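Local coordinates for putative capsid protein of prophage (Escherichia coli CFT073, PDB 3BQW) that is of unproven function but probably builds the protein shell of a phage head, as a prophage-encoded member of a phage major capsid protein family, at residues L239-L244 and V248-Y253; N317-E320 and P324-E327; N149-E154 and Y159-K164. All coordinates share one frame; numbering follows the deposited sequence.

Contacts 1, 2 and 3 are three separate local chain reversals, each closing before the next opens. In chain order they run contact 3, contact 1, contact 2. Contacts 1 and 3 lie on opposite sides of the chain's centre, with centres 30 Å apart. Contact 2 is more remote, its centre 42 Å from that of contact 1 and 34 Å from that of contact 3. Contacts 2 and 3 come within about 12 Å at their nearest atoms, and both lean on helix 113-146: contact 2 near its start through R117 and I121, contact 3 near its end through L139, N142 and A143. Strand 327-338 also runs from E327 in contact 2 to Q336 beside contact 3.

Contact 1. Residues L239-L244 and V248-Y253; sequences LACKNL and VSFKGY
C241 and L244 meet V248 and F250 where the chain leaves helix 236-241 and enters strand 248-254, a helix-turn-strand connection. A type I beta turn spans C241 to L244, closed by a backbone bond from L244 N to C241 O at 3.0 Å.

Polar links across the contact are few. V248 N donates to L244 O at 3.0 Å, but the angle at the hydrogen is only 130°, so the bond is weak. A water adds a second link, donating to C241 O and to V248 O.

Apolar contacts do more of the joining. The C241 thiol, with SG anti to the carbonyl carbon (chi1 -65°), reaches the CG1 branch of V248, and SG to V248 CG1 is a close 3.3 Å. Beside it, L244 CB and V248 CB come within 4.0 Å of each other. Outside the two segments, L30 of helix 30-35 touches both L244 and V248, while C241 also packs on I260 of the neighbouring strand 257-267.

The third kind of interaction is sulfur-aromatic. C241 SG sits at the rim of the F250 ring, 82° off the ring normal and thus close to the ring plane, and the nearest ring atom, F250 CD1, lies 4.0 Å from C241 SG.

Contact 2. Residues N317-E320 and P324-E327; sequences NWIE and PAIE
I319 and E327 form an antiparallel non-hydrogen-bonded pair where strand 314-319 hands over, through a short reversal, to strand 327-338 of the same mixed beta sheet. Their CA atoms are 4.1 Å apart, and both side chains project to the same face. This is the compact half of the contact. E327 leaves its backbone with CG anti to N (chi1 -177°) and stays extended beyond CG. The gamma-methylene of I319 crosses that shaft, I319 CG1 to E327 CG measuring 3.7 Å. Along the backbones, E327 CA approaches W318 O at 3.3 Å, a CA-H...O contact. One step toward the reversal, E320 N donates to I326 O over 2.8 Å, and the angle at the hydrogen, 177°, makes the bond almost straight although the donor stands 30° from the carbonyl plane.

Beyond that bond the pairing loosens toward exposed residues. The backbones of E320 and I326 are bridged there by a water that accepts from I326 N at 3.0 Å. The same water donates to P324 O and, weakly, to E320 O. The apolar contact here is one methyl pair, I319 CG2 to A325 CB at 4.0 Å, with A325 CB also near E320 O.

The carboxylate of E327 points back to the buried end, past N317 and toward helix 113-146, where OE1 forms a salt bridge with R117. A buried acid with such a partner would be expected to remain ionised, so the contact probably combines a charge pair that ties it to the helix at one end with a water-bridged backbone at the other.

Contact 3. Residues N149-E154 and Y159-K164; sequences NIIEGE and YEIDWK
N149, I150 and I151 pair with I161, E160 and Y159 in an antiparallel beta arrangement that forms the last two strands of a four-stranded sheet, strand 148-151 being outermost within the chain. Four backbone bonds define the register. N149 and I161 exchange two: N149 N to I161 O is 2.9 Å and I161 N to N149 O is 2.8 Å. I151 and Y159 exchange the other two, of which I151 N to Y159 O is nearly straight at 170°. Between these two hydrogen-bonded pairs lies the non-hydrogen-bonded pair I150 with E160, CA atoms 4.6 Å apart. The two short strand axes run at 147°, which leaves the pair appreciably twisted.

The motif is a beta hairpin, and it follows directly on the long helix 113-146, which, given the family, probably corresponds to the spine helix of HK97-type capsid proteins. The face carrying N149, I151, Y159 and I161 turns toward that helix: L139 touches both N149 and I151. Y159 takes the crowded position between its backbone N and carbonyl carbon (chi1 76°), laying its ring alongside I151. I151 CB stands over the ring face, 4.0 Å from the Y159 ring centroid, a CH-pi contact. The CG1 branch of the same isoleucine meets I161 CD1 at 3.5 Å, tighter than usual. I161 also places CG2 over one face of the W163 indole, toward its rim. The face with I150 and E160 is mixed: I150 touches M66, while E160 forms a salt bridge with R73 of strand 70-79, as does D162 further along the strand. At the strand's end D162 OD1 accepts from K164 N at 2.8 Å, an Asx turn.

Contact 1. Residues L239-L244 and V248-Y253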
loop_
_atom_site.group_PDB
_atom_site.type_symbol
_atom_site.label_atom_id
_atom_site.label_comp_id
_atom_site.label_asym_id
_atom_site.label_seq_id
_atom_site.Cartn_x
_atom_site.Cartn_y
_atom_site.Cartn_z
ATOM N N LEU A 239 -7.960 4.437 14.882
ATOM C CA LEU A 239 -8.931 3.704 14.074
ATOM C C LEU A 239 -8.297 2.915 12.912
ATOM O O LEU A 239 -8.653 1.758 12.656
ATOM C CB LEU A 239 -9.946 4.685 13.491
ATOM C CG LEU A 239 -11.381 4.716 14.007
ATOM C CD1 LEU A 239 -11.493 4.926 15.522
ATOM C CD2 LEU A 239 -12.089 5.832 13.214
ATOM N N ALA A 240 -7.384 3.549 12.188
ATOM C CA ALA A 240 -6.704 2.877 11.080
ATOM C C ALA A 240 -5.950 1.592 11.473
ATOM O O ALA A 240 -5.786 0.718 10.629
ATOM C CB ALA A 240 -5.762 3.835 10.378
ATOM N N CYS A 241 -5.500 1.469 12.720
ATOM C CA CYS A 241 -4.726 0.298 13.163
ATOM C C CYS A 241 -5.539 -0.911 13.621
ATOM O O CYS A 241 -5.013 -2.029 13.674
ATOM C CB CYS A 241 -3.816 0.681 14.328
ATOM S SG CYS A 241 -2.516 1.857 13.943
ATOM N N LYS A 242 -6.801 -0.689 13.994
ATOM C CA LYS A 242 -7.624 -1.741 14.610
ATOM C C LYS A 242 -7.777 -2.976 13.711
ATOM O O LYS A 242 -7.839 -4.094 14.216
ATOM C CB LYS A 242 -8.993 -1.186 15.049
ATOM C CG LYS A 242 -8.877 -0.233 16.289
ATOM C CD LYS A 242 -10.230 0.121 16.955
ATOM C CE LYS A 242 -10.620 -0.890 18.059
ATOM N NZ LYS A 242 -12.118 -1.032 18.271
ATOM N N ASN A 243 -7.769 -2.792 12.393
ATOM C CA ASN A 243 -7.862 -3.924 11.473
ATOM C C ASN A 243 -6.551 -4.435 10.890
ATOM O O ASN A 243 -6.568 -5.345 10.065
ATOM C CB ASN A 243 -8.859 -3.582 10.389
ATOM C CG ASN A 243 -10.240 -3.285 10.976
ATOM O OD1 ASN A 243 -10.875 -4.156 11.584
ATOM N ND2 ASN A 243 -10.661 -2.035 10.873
ATOM N N LEU A 244 -5.430 -3.926 11.400
ATOM C CA LEU A 244 -4.082 -4.211 10.882
ATOM C C LEU A 244 -3.155 -4.772 11.981
ATOM O O LEU A 244 -1.931 -4.651 11.905
ATOM C CB LEU A 244 -3.483 -2.925 10.267
ATOM C CG LEU A 244 -4.357 -2.307 9.165
ATOM C CD1 LEU A 244 -3.859 -0.954 8.694
ATOM C CD2 LEU A 244 -4.449 -3.287 7.999
ATOM N N VAL A 248 0.922 -4.065 12.454
ATOM C CA VAL A 248 0.930 -2.722 12.990
ATOM C C VAL A 248 0.575 -2.795 14.468
ATOM O O VAL A 248 -0.256 -3.604 14.867
ATOM C CB VAL A 248 -0.125 -1.886 12.217
ATOM C CG1 VAL A 248 -0.697 -0.797 13.033
ATOM C CG2 VAL A 248 0.479 -1.366 10.917
ATOM N N SER A 249 1.223 -1.963 15.273
ATOM C CA SER A 249 0.912 -1.857 16.658
ATOM C C SER A 249 0.789 -0.392 17.036
ATOM O O SER A 249 1.717 0.403 16.830
ATOM C CB SER A 249 2.001 -2.509 17.498
ATOM O OG SER A 249 1.726 -2.282 18.870
ATOM N N PHE A 250 -0.362 -0.046 17.586
ATOM C CA PHE A 250 -0.616 1.265 18.094
ATOM C C PHE A 250 -0.094 1.325 19.516
ATOM O O PHE A 250 -0.474 0.520 20.350
ATOM C CB PHE A 250 -2.104 1.623 18.063
ATOM C CG PHE A 250 -2.357 3.080 18.323
ATOM C CD1 PHE A 250 -2.358 3.984 17.288
ATOM C CD2 PHE A 250 -2.535 3.540 19.603
ATOM C CE1 PHE A 250 -2.537 5.332 17.525
ATOM C CE2 PHE A 250 -2.734 4.883 19.852
ATOM C CZ PHE A 250 -2.721 5.782 18.813
ATOM N N LYS A 251 0.780 2.295 19.773
ATOM C CA LYS A 251 1.514 2.373 21.027
ATOM C C LYS A 251 0.966 3.392 22.009
ATOM O O LYS A 251 1.209 3.268 23.208
ATOM C CB LYS A 251 2.990 2.704 20.739
ATOM C CG LYS A 251 3.732 1.602 20.017
ATOM C CD LYS A 251 3.669 0.295 20.799
ATOM C CE LYS A 251 4.457 -0.758 20.117
ATOM N NZ LYS A 251 4.329 -2.067 20.754
ATOM N N GLY A 252 0.261 4.407 21.523
ATOM C CA GLY A 252 -0.176 5.495 22.373
ATOM C C GLY A 252 0.113 6.833 21.742
ATOM O O GLY A 252 0.204 6.942 20.532
ATOM N N TYR A 253 0.274 7.846 22.587
ATOM C CA TYR A 253 0.441 9.225 22.158
ATOM C C TYR A 253 1.617 9.883 22.861
ATOM O O TYR A 253 1.987 9.504 23.981
ATOM C CB TYR A 253 -0.833 10.038 22.422
ATOM C CG TYR A 253 -2.031 9.586 21.616
ATOM C CD1 TYR A 253 -2.382 10.221 20.420
ATOM C CD2 TYR A 253 -2.800 8.509 22.034
ATOM C CE1 TYR A 253 -3.489 9.800 19.674
ATOM C CE2 TYR A 253 -3.903 8.073 21.298
ATOM C CZ TYR A 253 -4.245 8.725 20.128
ATOM O OH TYR A 253 -5.347 8.277 19.432
HETATM O O HOH W 1 -2.993 -2.866 15.509
#

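Contact 2. Residues N317-E320 and P324-E327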
loop_
_atom_site.group_PDB
_atom_site.type_symbol
_atom_site.label_atom_id
_atom_site.label_comp_id
_atom_site.label_asym_id
_atom_site.label_seq_id
_atom_site.Cartn_x
_atom_site.Cartn_y
_atom_site.Cartn_z
ATOM N N ASN A 317 -12.270 -16.043 -14.587
ATOM C CA ASN A 317 -12.022 -17.477 -14.391
ATOM C C ASN A 317 -12.192 -18.159 -15.756
ATOM O O ASN A 317 -13.140 -17.858 -16.471
ATOM C CB ASN A 317 -12.990 -18.042 -13.342
ATOM C CG ASN A 317 -12.886 -19.582 -13.165
ATOM O OD1 ASN A 317 -11.803 -20.158 -12.975
ATOM N ND2 ASN A 317 -14.026 -20.229 -13.177
ATOM N N TRP A 318 -11.265 -19.036 -16.139
ATOM C CA TRP A 318 -11.400 -19.751 -17.415
ATOM C C TRP A 318 -10.688 -21.086 -17.359
ATOM O O TRP A 318 -9.813 -21.286 -16.533
ATOM C CB TRP A 318 -10.916 -18.904 -18.625
ATOM C CG TRP A 318 -9.418 -18.787 -18.750
ATOM C CD1 TRP A 318 -8.590 -19.559 -19.516
ATOM C CD2 TRP A 318 -8.574 -17.847 -18.074
ATOM N NE1 TRP A 318 -7.281 -19.165 -19.351
ATOM C CE2 TRP A 318 -7.243 -18.109 -18.482
ATOM C CE3 TRP A 318 -8.812 -16.806 -17.167
ATOM C CZ2 TRP A 318 -6.161 -17.378 -18.005
ATOM C CZ3 TRP A 318 -7.724 -16.078 -16.689
ATOM C CH2 TRP A 318 -6.418 -16.367 -17.112
ATOM N N ILE A 319 -11.130 -21.997 -18.230
ATOM C CA ILE A 319 -10.592 -23.354 -18.369
ATOM C C ILE A 319 -10.073 -23.476 -19.791
ATOM O O ILE A 319 -10.808 -23.232 -20.743
ATOM C CB ILE A 319 -11.672 -24.440 -18.162
ATOM C CG1 ILE A 319 -12.303 -24.344 -16.768
ATOM C CG2 ILE A 319 -11.081 -25.829 -18.381
ATOM C CD1 ILE A 319 -13.729 -24.890 -16.718
ATOM N N GLU A 320 -8.802 -23.832 -19.922
ATOM C CA GLU A 320 -8.158 -23.974 -21.217
ATOM C C GLU A 320 -8.240 -25.416 -21.647
ATOM O O GLU A 320 -8.268 -26.312 -20.799
ATOM C CB GLU A 320 -6.689 -23.596 -21.108
ATOM C CG GLU A 320 -6.449 -22.167 -20.723
ATOM C CD GLU A 320 -5.044 -21.731 -21.066
ATOM O OE1 GLU A 320 -4.110 -22.535 -20.848
ATOM O OE2 GLU A 320 -4.875 -20.597 -21.562
ATOM N N PRO A 324 -4.128 -32.187 -20.228
ATOM C CA PRO A 324 -4.816 -31.676 -19.053
ATOM C C PRO A 324 -5.450 -30.331 -19.421
ATOM O O PRO A 324 -4.768 -29.452 -19.975
ATOM C CB PRO A 324 -3.675 -31.479 -18.048
ATOM C CG PRO A 324 -2.476 -31.082 -18.923
ATOM C CD PRO A 324 -2.760 -31.633 -20.331
ATOM N N ALA A 325 -6.744 -30.178 -19.158
ATOM C CA ALA A 325 -7.358 -28.865 -19.243
ATOM C C ALA A 325 -6.973 -28.119 -17.956
ATOM O O ALA A 325 -7.231 -28.604 -16.862
ATOM C CB ALA A 325 -8.858 -28.981 -19.388
ATOM N N ILE A 326 -6.328 -26.963 -18.085
ATOM C CA ILE A 326 -5.936 -26.173 -16.919
ATOM C C ILE A 326 -6.891 -25.000 -16.705
ATOM O O ILE A 326 -7.218 -24.273 -17.634
ATOM C CB ILE A 326 -4.479 -25.675 -17.015
ATOM C CG1 ILE A 326 -3.526 -26.843 -17.300
ATOM C CG2 ILE A 326 -4.069 -24.977 -15.723
ATOM C CD1 ILE A 326 -3.786 -28.113 -16.439
ATOM N N GLU A 327 -7.348 -24.851 -15.466
ATOM C CA GLU A 327 -8.234 -23.777 -15.077
ATOM C C GLU A 327 -7.432 -22.687 -14.350
ATOM O O GLU A 327 -6.536 -22.990 -13.583
ATOM C CB GLU A 327 -9.347 -24.322 -14.183
ATOM C CG GLU A 327 -10.362 -23.258 -13.807
ATOM C CD GLU A 327 -11.448 -23.760 -12.894
ATOM O OE1 GLU A 327 -11.536 -24.976 -12.666
ATOM O OE2 GLU A 327 -12.218 -22.926 -12.405
HETATM O O HOH W 2 -5.126 -26.710 -20.836
#

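Contact 3. Residues N149-E154 and Y159-K164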
loop_
_atom_site.group_PDB
_atom_site.type_symbol
_atom_site.label_atom_id
_atom_site.label_comp_id
_atom_site.label_asym_id
_atom_site.label_seq_id
_atom_site.Cartn_x
_atom_site.Cartn_y
_atom_site.Cartn_z
ATOM N N ASN A 149 8.316 6.850 -7.212
ATOM C CA ASN A 149 7.914 5.499 -7.559
ATOM C C ASN A 149 8.568 5.092 -8.878
ATOM O O ASN A 149 8.624 5.895 -9.836
ATOM C CB ASN A 149 6.395 5.407 -7.764
ATOM C CG ASN A 149 5.605 5.539 -6.488
ATOM O OD1 ASN A 149 6.125 5.373 -5.361
ATOM N ND2 ASN A 149 4.327 5.836 -6.648
ATOM N N ILE A 150 9.013 3.836 -8.938
ATOM C CA ILE A 150 9.373 3.202 -10.199
ATOM C C ILE A 150 8.198 2.381 -10.697
ATOM O O ILE A 150 7.746 1.473 -10.026
ATOM C CB ILE A 150 10.621 2.332 -10.066
ATOM C CG1 ILE A 150 11.841 3.236 -9.857
ATOM C CG2 ILE A 150 10.812 1.426 -11.351
ATOM C CD1 ILE A 150 13.010 2.557 -9.187
ATOM N N ILE A 151 7.690 2.737 -11.873
ATOM C CA ILE A 151 6.494 2.124 -12.424
ATOM C C ILE A 151 6.881 1.141 -13.535
ATOM O O ILE A 151 7.623 1.482 -14.460
ATOM C CB ILE A 151 5.507 3.208 -12.954
ATOM C CG1 ILE A 151 5.196 4.263 -11.868
ATOM C CG2 ILE A 151 4.212 2.576 -13.537
ATOM C CD1 ILE A 151 4.813 3.695 -10.476
ATOM N N GLU A 152 6.375 -0.084 -13.409
ATOM C CA GLU A 152 6.521 -1.139 -14.412
ATOM C C GLU A 152 5.164 -1.829 -14.623
ATOM O O GLU A 152 4.314 -1.846 -13.728
ATOM C CB GLU A 152 7.535 -2.203 -13.973
ATOM C CG GLU A 152 8.403 -1.842 -12.765
ATOM C CD GLU A 152 9.437 -2.924 -12.425
ATOM O OE1 GLU A 152 9.348 -4.043 -12.999
ATOM O OE2 GLU A 152 10.349 -2.639 -11.603
ATOM N N GLY A 153 4.975 -2.434 -15.789
ATOM C CA GLY A 153 3.736 -3.158 -16.044
ATOM C C GLY A 153 3.589 -3.681 -17.453
ATOM O O GLY A 153 4.452 -3.482 -18.309
ATOM N N GLU A 154 2.470 -4.356 -17.683
ATOM C CA GLU A 154 2.154 -4.926 -18.991
ATOM C C GLU A 154 2.054 -3.782 -19.998
ATOM O O GLU A 154 1.310 -2.809 -19.781
ATOM C CB GLU A 154 0.815 -5.714 -18.947
ATOM C CG GLU A 154 0.616 -6.669 -17.725
ATOM C CD GLU A 154 1.546 -7.891 -17.740
ATOM O OE1 GLU A 154 1.863 -8.387 -18.866
ATOM O OE2 GLU A 154 1.943 -8.353 -16.629
ATOM N N TYR A 159 9.457 3.370 -15.954
ATOM C CA TYR A 159 9.772 4.807 -15.796
ATOM C C TYR A 159 9.576 5.255 -14.344
ATOM O O TYR A 159 8.998 4.531 -13.548
ATOM C CB TYR A 159 8.901 5.642 -16.722
ATOM C CG TYR A 159 7.463 5.799 -16.264
ATOM C CD1 TYR A 159 7.055 6.962 -15.595
ATOM C CD2 TYR A 159 6.504 4.789 -16.504
ATOM C CE1 TYR A 159 5.767 7.119 -15.161
ATOM C CE2 TYR A 159 5.160 4.947 -16.077
ATOM C CZ TYR A 159 4.814 6.105 -15.392
ATOM O OH TYR A 159 3.523 6.312 -14.959
ATOM N N GLU A 160 10.055 6.456 -14.023
ATOM C CA GLU A 160 9.984 7.006 -12.665
ATOM C C GLU A 160 8.938 8.111 -12.598
ATOM O O GLU A 160 8.852 8.942 -13.484
ATOM C CB GLU A 160 11.343 7.555 -12.206
ATOM C CG GLU A 160 11.309 8.156 -10.797
ATOM C CD GLU A 160 12.500 9.016 -10.483
ATOM O OE1 GLU A 160 12.534 10.192 -10.934
ATOM O OE2 GLU A 160 13.392 8.524 -9.761
ATOM N N ILE A 161 8.126 8.070 -11.542
ATOM C CA ILE A 161 7.288 9.184 -11.126
ATOM C C ILE A 161 7.988 9.845 -9.954
ATOM O O ILE A 161 8.398 9.166 -8.995
ATOM C CB ILE A 161 5.888 8.735 -10.619
ATOM C CG1 ILE A 161 5.065 8.144 -11.747
ATOM C CG2 ILE A 161 5.130 9.915 -10.012
ATOM C CD1 ILE A 161 3.811 7.366 -11.235
ATOM N N ASP A 162 8.096 11.161 -10.021
ATOM C CA ASP A 162 8.685 11.942 -8.956
ATOM C C ASP A 162 7.708 13.043 -8.535
ATOM O O ASP A 162 7.385 13.947 -9.313
ATOM C CB ASP A 162 10.014 12.529 -9.421
ATOM C CG ASP A 162 10.770 13.231 -8.325
ATOM O OD1 ASP A 162 10.344 13.183 -7.144
ATOM O OD2 ASP A 162 11.823 13.839 -8.647
ATOM N N TRP A 163 7.227 12.923 -7.306
ATOM C CA TRP A 163 6.320 13.907 -6.694
ATOM C C TRP A 163 7.083 15.111 -6.132
ATOM O O TRP A 163 6.466 16.055 -5.658
ATOM C CB TRP A 163 5.522 13.253 -5.586
ATOM C CG TRP A 163 4.716 12.037 -6.056
ATOM C CD1 TRP A 163 4.967 10.718 -5.769
ATOM C CD2 TRP A 163 3.569 12.053 -6.922
ATOM N NE1 TRP A 163 4.027 9.918 -6.390
ATOM C CE2 TRP A 163 3.155 10.704 -7.093
ATOM C CE3 TRP A 163 2.848 13.072 -7.567
ATOM C CZ2 TRP A 163 2.055 10.351 -7.870
ATOM C CZ3 TRP A 163 1.752 12.722 -8.342
ATOM C CH2 TRP A 163 1.364 11.365 -8.490
ATOM N N LYS A 164 8.416 15.050 -6.201
ATOM C CA LYS A 164 9.333 16.143 -5.853
ATOM C C LYS A 164 9.152 16.529 -4.389
ATOM O O LYS A 164 8.773 17.656 -4.074
ATOM C CB LYS A 164 9.164 17.377 -6.775
ATOM C CG LYS A 164 9.393 17.152 -8.296
ATOM C CD LYS A 164 10.771 17.555 -8.821
ATOM C CE LYS A 164 10.756 17.936 -10.330
ATOM N NZ LYS A 164 12.093 17.750 -11.020
#